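Local coordinates for PmbA-related protein (Thermotoga maritima, PDB 1VL4) that is of unproven function but belongs to the peptidase U62 (PmbA/TldD) family, for which a metallopeptidase activity is generally assumed, at residues K353-E356 and E357-E361; L126-K129 and E130-M134. One frame throughout, in Å; residues are numbered along the deposited sequence.

Interaction 1 of 2, residues K353-E356 and E357-E361; sequences KSFE and ELLKE
K353, in the loop just before helix 355-362, crosses E357 at about a right angle and runs on to E361. Its CB meets L358 CD2 at 3.5 Å, and its CG stays 4.1 Å from that same methyl. A bend at chi2 (-63°) then carries CD past the E357 side chain, CD lying 3.9 Å from E357 CB. CE lies 3.3 Å from E361 OE2, and a second bend, about CD-CE (chi4 -51°), sets NZ 3.7 Å from that oxygen, a long salt bridge. Cutting this lysine back to an alanine would keep the CB contact with L358 but is likely to leave the E361 carboxylate without this positive mate and bare the E357 CB that CD covers.

Beside this lysine, S354 and E357 close a capping box. The S354 backbone N-H reaches the anti lone pair of E357 OE1 at 2.8 Å in a nearly straight bond (168° at the hydrogen), while S354 OG accepts E357 N at 3.1 Å. Two reciprocal bonds thus fix the N-cap residue to the first turn. Across that turn, L359 CD1 approaches the F355 ring obliquely, 3.5 Å from CE2.

The apolar side of helix 355-362 rests on sheet strands: F355, L358 and L359 touch L238 of strand 233-239, F355 and L359 also meet V367 of strand 365-372, and L358 reaches L421 of strand 419-422.

Interaction 2 of 2, residues L126-K129 and E130-M134; sequences LSVK and EKMDM
Two carboxylates carry this contact: that of E130 meets L126 and S127 before the helix, and that of D133 meets K129 in its first turn. L126 CD2 lies over one face of the E130 carboxylate, 3.8 Å from OE1 and well off the plane of the group. The S127 backbone N-H instead arrives close to that plane, donating to the anti lone pair of OE1 at 2.9 Å with 171° at the hydrogen. Because the E130 chain is extended beyond CG (chi2 174°), OE1 can reach back to the residue before the helix. In return S127 OG accepts E130 N at 3.0 Å, completing a capping box with S127 as N-cap.

The D133 carboxylate is met differently. The carbonyl oxygen of K129 sits over one face, 3.2 Å from D133 CG, while K129 NZ comes in near the plane and binds the syn lone pair of OD2 at 3.0 Å. This pair is both salt bridge and hydrogen bond, spanning one turn; the final bend of the lysine (chi4 -56°) turns its ammonium group toward the acid.

The extended K131 chain crosses L126 obliquely, its CE 3.9 Å from L126 CB, and its ammonium group continues to a salt bridge with D158.

Helix 128-143 packs on the long antiparallel sheet: K131 meets F43 of strand 32-48 and Y156 of strand 148-167, and M132 meets L45. K129 also touches Q96, and M132 V97, of the second subunit.

Interactions 1 and 2 are separate helix starts built on one plan: in each a serine N-cap and a glutamate three residues on exchange bonds in a capping box. Their centres lie 38 Å apart and their nearest atoms about 26 Å, so neither touches the other. Each centre is 26 Å from the centre of the chain. Residues 126-134 belong to the central PmbA/TldA family region and pack on the long antiparallel strands 32-48 and 148-167, with the second subunit alongside; residues 353-361 belong to the C-terminal one, against strands 233-239 and 365-372, and no other chain of the assembly touches them. Neither contact includes a metal or ligand.

Interaction 1 of 2, residues K353-E356 and E357-E361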
ATOM      1  N   LYS A 353     -15.833  10.123  33.696  1.00 20.83           N
ATOM      2  CA  LYS A 353     -17.025  10.747  33.116  1.00 19.11           C
ATOM      3  C   LYS A 353     -17.537   9.983  31.887  1.00 18.40           C
ATOM      4  O   LYS A 353     -16.777   9.561  31.027  1.00 16.66           O
ATOM      5  CB  LYS A 353     -16.729  12.191  32.731  1.00 18.38           C
ATOM      6  CG  LYS A 353     -16.337  13.152  33.886  1.00 27.39           C
ATOM      7  CD  LYS A 353     -17.429  13.325  34.868  1.00 32.57           C
ATOM      8  CE  LYS A 353     -17.287  14.632  35.701  1.00 42.10           C
ATOM      9  NZ  LYS A 353     -15.943  14.789  36.310  1.00 38.64           N
ATOM     10  N   SER A 354     -18.849   9.831  31.771  1.00 16.51           N
ATOM     11  CA  SER A 354     -19.411   9.288  30.553  1.00 13.86           C
ATOM     12  C   SER A 354     -19.341  10.358  29.467  1.00 14.93           C
ATOM     13  O   SER A 354     -19.053  11.529  29.743  1.00 12.66           O
ATOM     14  CB  SER A 354     -20.864   8.913  30.781  1.00 15.62           C
ATOM     15  OG  SER A 354     -21.598  10.083  31.019  1.00  8.78           O
ATOM     16  N   PHE A 355     -19.631   9.955  28.229  1.00 16.16           N
ATOM     17  CA  PHE A 355     -19.742  10.917  27.143  1.00 15.43           C
ATOM     18  C   PHE A 355     -20.751  12.036  27.449  1.00 13.69           C
ATOM     19  O   PHE A 355     -20.497  13.242  27.242  1.00 11.76           O
ATOM     20  CB  PHE A 355     -20.106  10.195  25.847  1.00 16.81           C
ATOM     21  CG  PHE A 355     -20.050  11.073  24.647  1.00 17.74           C
ATOM     22  CD1 PHE A 355     -18.878  11.236  23.941  1.00 14.64           C
ATOM     23  CD2 PHE A 355     -21.162  11.755  24.235  1.00 17.33           C
ATOM     24  CE1 PHE A 355     -18.842  12.071  22.851  1.00 19.18           C
ATOM     25  CE2 PHE A 355     -21.124  12.581  23.141  1.00 18.33           C
ATOM     26  CZ  PHE A 355     -19.966  12.733  22.445  1.00 17.41           C
ATOM     27  N   GLU A 356     -21.914  11.628  27.893  1.00 16.18           N
ATOM     28  CA  GLU A 356     -22.971  12.578  28.240  1.00 17.50           C
ATOM     29  C   GLU A 356     -22.524  13.571  29.316  1.00 15.37           C
ATOM     30  O   GLU A 356     -22.896  14.743  29.261  1.00 11.99           O
ATOM     31  CB  GLU A 356     -24.205  11.786  28.696  1.00 20.78           C
ATOM     32  CG  GLU A 356     -25.454  12.614  29.061  1.00 30.83           C
ATOM     33  CD  GLU A 356     -25.857  13.629  27.994  1.00 44.54           C
ATOM     34  OE1 GLU A 356     -25.726  13.320  26.780  1.00 49.80           O
ATOM     35  OE2 GLU A 356     -26.307  14.737  28.384  1.00 50.28           O
ATOM     36  N   GLU A 357     -21.743  13.096  30.297  1.00 15.44           N
ATOM     37  CA  GLU A 357     -21.173  13.957  31.325  1.00 18.87           C
ATOM     38  C   GLU A 357     -20.140  14.932  30.758  1.00 16.36           C
ATOM     39  O   GLU A 357     -20.134  16.114  31.089  1.00 12.66           O
ATOM     40  CB  GLU A 357     -20.552  13.129  32.461  1.00 19.95           C
ATOM     41  CG  GLU A 357     -21.616  12.445  33.332  1.00 29.32           C
ATOM     42  CD  GLU A 357     -21.051  11.472  34.371  1.00 28.29           C
ATOM     43  OE1 GLU A 357     -20.196  10.608  34.059  1.00 23.33           O
ATOM     44  OE2 GLU A 357     -21.505  11.570  35.527  1.00 51.12           O
ATOM     45  N   LEU A 358     -19.301  14.440  29.862  1.00 13.84           N
ATOM     46  CA  LEU A 358     -18.371  15.295  29.122  1.00 14.09           C
ATOM     47  C   LEU A 358     -19.062  16.386  28.291  1.00  9.91           C
ATOM     48  O   LEU A 358     -18.580  17.520  28.224  1.00 10.32           O
ATOM     49  CB  LEU A 358     -17.461  14.440  28.214  1.00 15.18           C
ATOM     50  CG  LEU A 358     -16.461  13.504  28.883  1.00 14.11           C
ATOM     51  CD1 LEU A 358     -15.571  12.928  27.805  1.00 18.96           C
ATOM     52  CD2 LEU A 358     -15.611  14.124  30.009  1.00 18.47           C
ATOM     53  N   LEU A 359     -20.156  16.039  27.633  1.00 13.33           N
ATOM     54  CA  LEU A 359     -20.984  17.037  26.922  1.00 16.86           C
ATOM     55  C   LEU A 359     -21.425  18.151  27.860  1.00 17.04           C
ATOM     56  O   LEU A 359     -21.288  19.359  27.567  1.00 15.98           O
ATOM     57  CB  LEU A 359     -22.247  16.389  26.355  1.00 19.71           C
ATOM     58  CG  LEU A 359     -22.066  15.704  25.010  1.00 21.18           C
ATOM     59  CD1 LEU A 359     -23.322  14.863  24.698  1.00 20.65           C
ATOM     60  CD2 LEU A 359     -21.804  16.725  23.935  1.00 21.62           C
ATOM     61  N   LYS A 360     -21.973  17.711  28.988  1.00 15.58           N
ATOM     62  CA  LYS A 360     -22.480  18.596  30.004  1.00 13.64           C
ATOM     63  C   LYS A 360     -21.353  19.475  30.520  1.00 14.54           C
ATOM     64  O   LYS A 360     -21.511  20.710  30.614  1.00 14.54           O
ATOM     65  CB  LYS A 360     -23.110  17.784  31.142  1.00 17.88           C
ATOM     66  CG  LYS A 360     -24.645  17.657  31.159  1.00 28.51           C
ATOM     67  CD  LYS A 360     -25.246  17.327  29.801  1.00 37.50           C
ATOM     68  CE  LYS A 360     -26.750  17.526  29.805  1.00 38.25           C
ATOM     69  NZ  LYS A 360     -27.148  18.957  30.038  1.00 44.83           N
ATOM     70  N   GLU A 361     -20.209  18.879  30.853  1.00 13.67           N
ATOM     71  CA  GLU A 361     -19.069  19.686  31.346  1.00 15.20           C
ATOM     72  C   GLU A 361     -18.565  20.688  30.310  1.00 13.85           C
ATOM     73  O   GLU A 361     -18.245  21.815  30.656  1.00 12.89           O
ATOM     74  CB  GLU A 361     -17.894  18.809  31.737  1.00 19.50           C
ATOM     75  CG  GLU A 361     -18.132  17.890  32.901  1.00 29.17           C
ATOM     76  CD  GLU A 361     -17.854  18.549  34.210  1.00 36.42           C
ATOM     77  OE1 GLU A 361     -17.697  19.790  34.229  1.00 44.27           O
ATOM     78  OE2 GLU A 361     -17.792  17.817  35.220  1.00 39.50           O
TER

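Interaction 2 of 2, residues L126-K129 and E130-M134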
ATOM      1  N   LEU A 126     -17.017 -21.431  12.403  1.00 14.37           N
ATOM      2  CA  LEU A 126     -18.135 -20.912  11.647  1.00 14.24           C
ATOM      3  C   LEU A 126     -18.117 -21.435  10.242  1.00 13.15           C
ATOM      4  O   LEU A 126     -17.079 -21.552   9.631  1.00 12.86           O
ATOM      5  CB  LEU A 126     -18.063 -19.387  11.545  1.00 18.35           C
ATOM      6  CG  LEU A 126     -18.262 -18.590  12.807  1.00 17.16           C
ATOM      7  CD1 LEU A 126     -18.206 -17.123  12.435  1.00 24.13           C
ATOM      8  CD2 LEU A 126     -19.581 -18.929  13.496  1.00 21.08           C
ATOM      9  N   SER A 127     -19.268 -21.698   9.700  1.00  9.72           N
ATOM     10  CA  SER A 127     -19.345 -22.032   8.276  1.00  9.43           C
ATOM     11  C   SER A 127     -19.315 -20.731   7.478  1.00 10.40           C
ATOM     12  O   SER A 127     -19.545 -19.666   8.040  1.00  9.31           O
ATOM     13  CB  SER A 127     -20.661 -22.688   7.974  1.00 10.12           C
ATOM     14  OG  SER A 127     -21.669 -21.719   8.064  1.00 13.48           O
ATOM     15  N   VAL A 128     -19.060 -20.800   6.179  0.50 10.03           N
ATOM     16  CA  VAL A 128     -19.074 -19.586   5.353  0.50 11.38           C
ATOM     17  C   VAL A 128     -20.473 -18.983   5.230  0.50  9.35           C
ATOM     18  O   VAL A 128     -20.613 -17.785   5.086  0.50  9.76           O
ATOM     19  CB  VAL A 128     -18.410 -19.790   3.946  0.50 14.09           C
ATOM     20  CG1 VAL A 128     -19.025 -20.970   3.181  0.50 14.07           C
ATOM     21  CG2 VAL A 128     -18.484 -18.492   3.112  0.50 16.33           C
ATOM     22  N   LYS A 129     -21.514 -19.803   5.257  1.00  5.05           N
ATOM     23  CA  LYS A 129     -22.829 -19.297   5.322  1.00  7.19           C
ATOM     24  C   LYS A 129     -23.081 -18.432   6.536  1.00  9.53           C
ATOM     25  O   LYS A 129     -23.713 -17.394   6.423  1.00  6.31           O
ATOM     26  CB  LYS A 129     -23.846 -20.451   5.242  1.00  9.27           C
ATOM     27  CG  LYS A 129     -25.273 -19.984   5.355  1.00 14.31           C
ATOM     28  CD  LYS A 129     -26.216 -20.984   4.803  1.00 16.94           C
ATOM     29  CE  LYS A 129     -27.653 -20.443   4.793  1.00 31.34           C
ATOM     30  NZ  LYS A 129     -28.060 -20.011   6.162  1.00 29.01           N
ATOM     31  N   GLU A 130     -22.583 -18.843   7.703  1.00 10.18           N
ATOM     32  CA  GLU A 130     -22.758 -18.053   8.908  1.00 13.67           C
ATOM     33  C   GLU A 130     -22.007 -16.723   8.831  1.00 10.01           C
ATOM     34  O   GLU A 130     -22.484 -15.715   9.323  1.00 10.57           O
ATOM     35  CB  GLU A 130     -22.301 -18.819  10.149  1.00 12.75           C
ATOM     36  CG  GLU A 130     -23.166 -20.074  10.452  1.00 19.36           C
ATOM     37  CD  GLU A 130     -22.594 -20.917  11.631  1.00 23.81           C
ATOM     38  OE1 GLU A 130     -21.495 -21.497  11.504  1.00 20.20           O
ATOM     39  OE2 GLU A 130     -23.247 -20.993  12.687  1.00 39.58           O
ATOM     40  N   LYS A 131     -20.830 -16.732   8.226  1.00  7.43           N
ATOM     41  CA  LYS A 131     -20.091 -15.480   8.031  1.00 10.18           C
ATOM     42  C   LYS A 131     -20.855 -14.573   7.093  1.00 10.58           C
ATOM     43  O   LYS A 131     -21.030 -13.401   7.409  1.00 10.50           O
ATOM     44  CB  LYS A 131     -18.676 -15.758   7.495  1.00  9.98           C
ATOM     45  CG  LYS A 131     -17.874 -16.643   8.414  1.00 14.49           C
ATOM     46  CD  LYS A 131     -16.499 -16.946   7.880  1.00 18.13           C
ATOM     47  CE  LYS A 131     -15.826 -18.113   8.582  1.00 21.07           C
ATOM     48  NZ  LYS A 131     -14.288 -18.070   8.545  1.00 18.61           N
ATOM     49  N   MET A 132     -21.397 -15.129   5.981  1.00  8.59           N
ATOM     50  CA  MET A 132     -22.148 -14.342   5.055  1.00 13.49           C
ATOM     51  C   MET A 132     -23.354 -13.770   5.751  1.00 12.73           C
ATOM     52  O   MET A 132     -23.701 -12.606   5.528  1.00 11.59           O
ATOM     53  CB  MET A 132     -22.617 -15.175   3.849  1.00 14.62           C
ATOM     54  CG  MET A 132     -21.505 -15.602   2.943  1.00 21.15           C
ATOM     55  SD  MET A 132     -22.051 -16.971   1.855  1.00 29.78           S
ATOM     56  CE  MET A 132     -23.515 -16.243   1.114  1.00 32.35           C
ATOM     57  N   ASP A 133     -24.005 -14.587   6.577  1.00 14.86           N
ATOM     58  CA  ASP A 133     -25.259 -14.168   7.231  1.00 14.05           C
ATOM     59  C   ASP A 133     -25.001 -13.013   8.225  1.00 11.99           C
ATOM     60  O   ASP A 133     -25.812 -12.092   8.315  1.00 12.20           O
ATOM     61  CB  ASP A 133     -25.973 -15.352   7.907  1.00 14.69           C
ATOM     62  CG  ASP A 133     -26.695 -16.289   6.903  1.00 20.93           C
ATOM     63  OD1 ASP A 133     -26.975 -15.902   5.746  1.00 27.43           O
ATOM     64  OD2 ASP A 133     -26.995 -17.443   7.273  1.00 31.80           O
ATOM     65  N   MET A 134     -23.861 -13.025   8.905  1.00 14.29           N
ATOM     66  CA  MET A 134     -23.439 -11.872   9.704  1.00 15.04           C
ATOM     67  C   MET A 134     -23.342 -10.538   8.913  1.00 14.81           C
ATOM     68  O   MET A 134     -23.821  -9.489   9.368  1.00 10.52           O
ATOM     69  CB  MET A 134     -22.114 -12.149  10.424  1.00 15.54           C
ATOM     70  CG  MET A 134     -22.250 -13.196  11.502  1.00 16.72           C
ATOM     71  SD  MET A 134     -20.685 -13.599  12.385  1.00 21.45           S
ATOM     72  CE  MET A 134     -20.626 -12.224  13.433  1.00 18.47           C
TER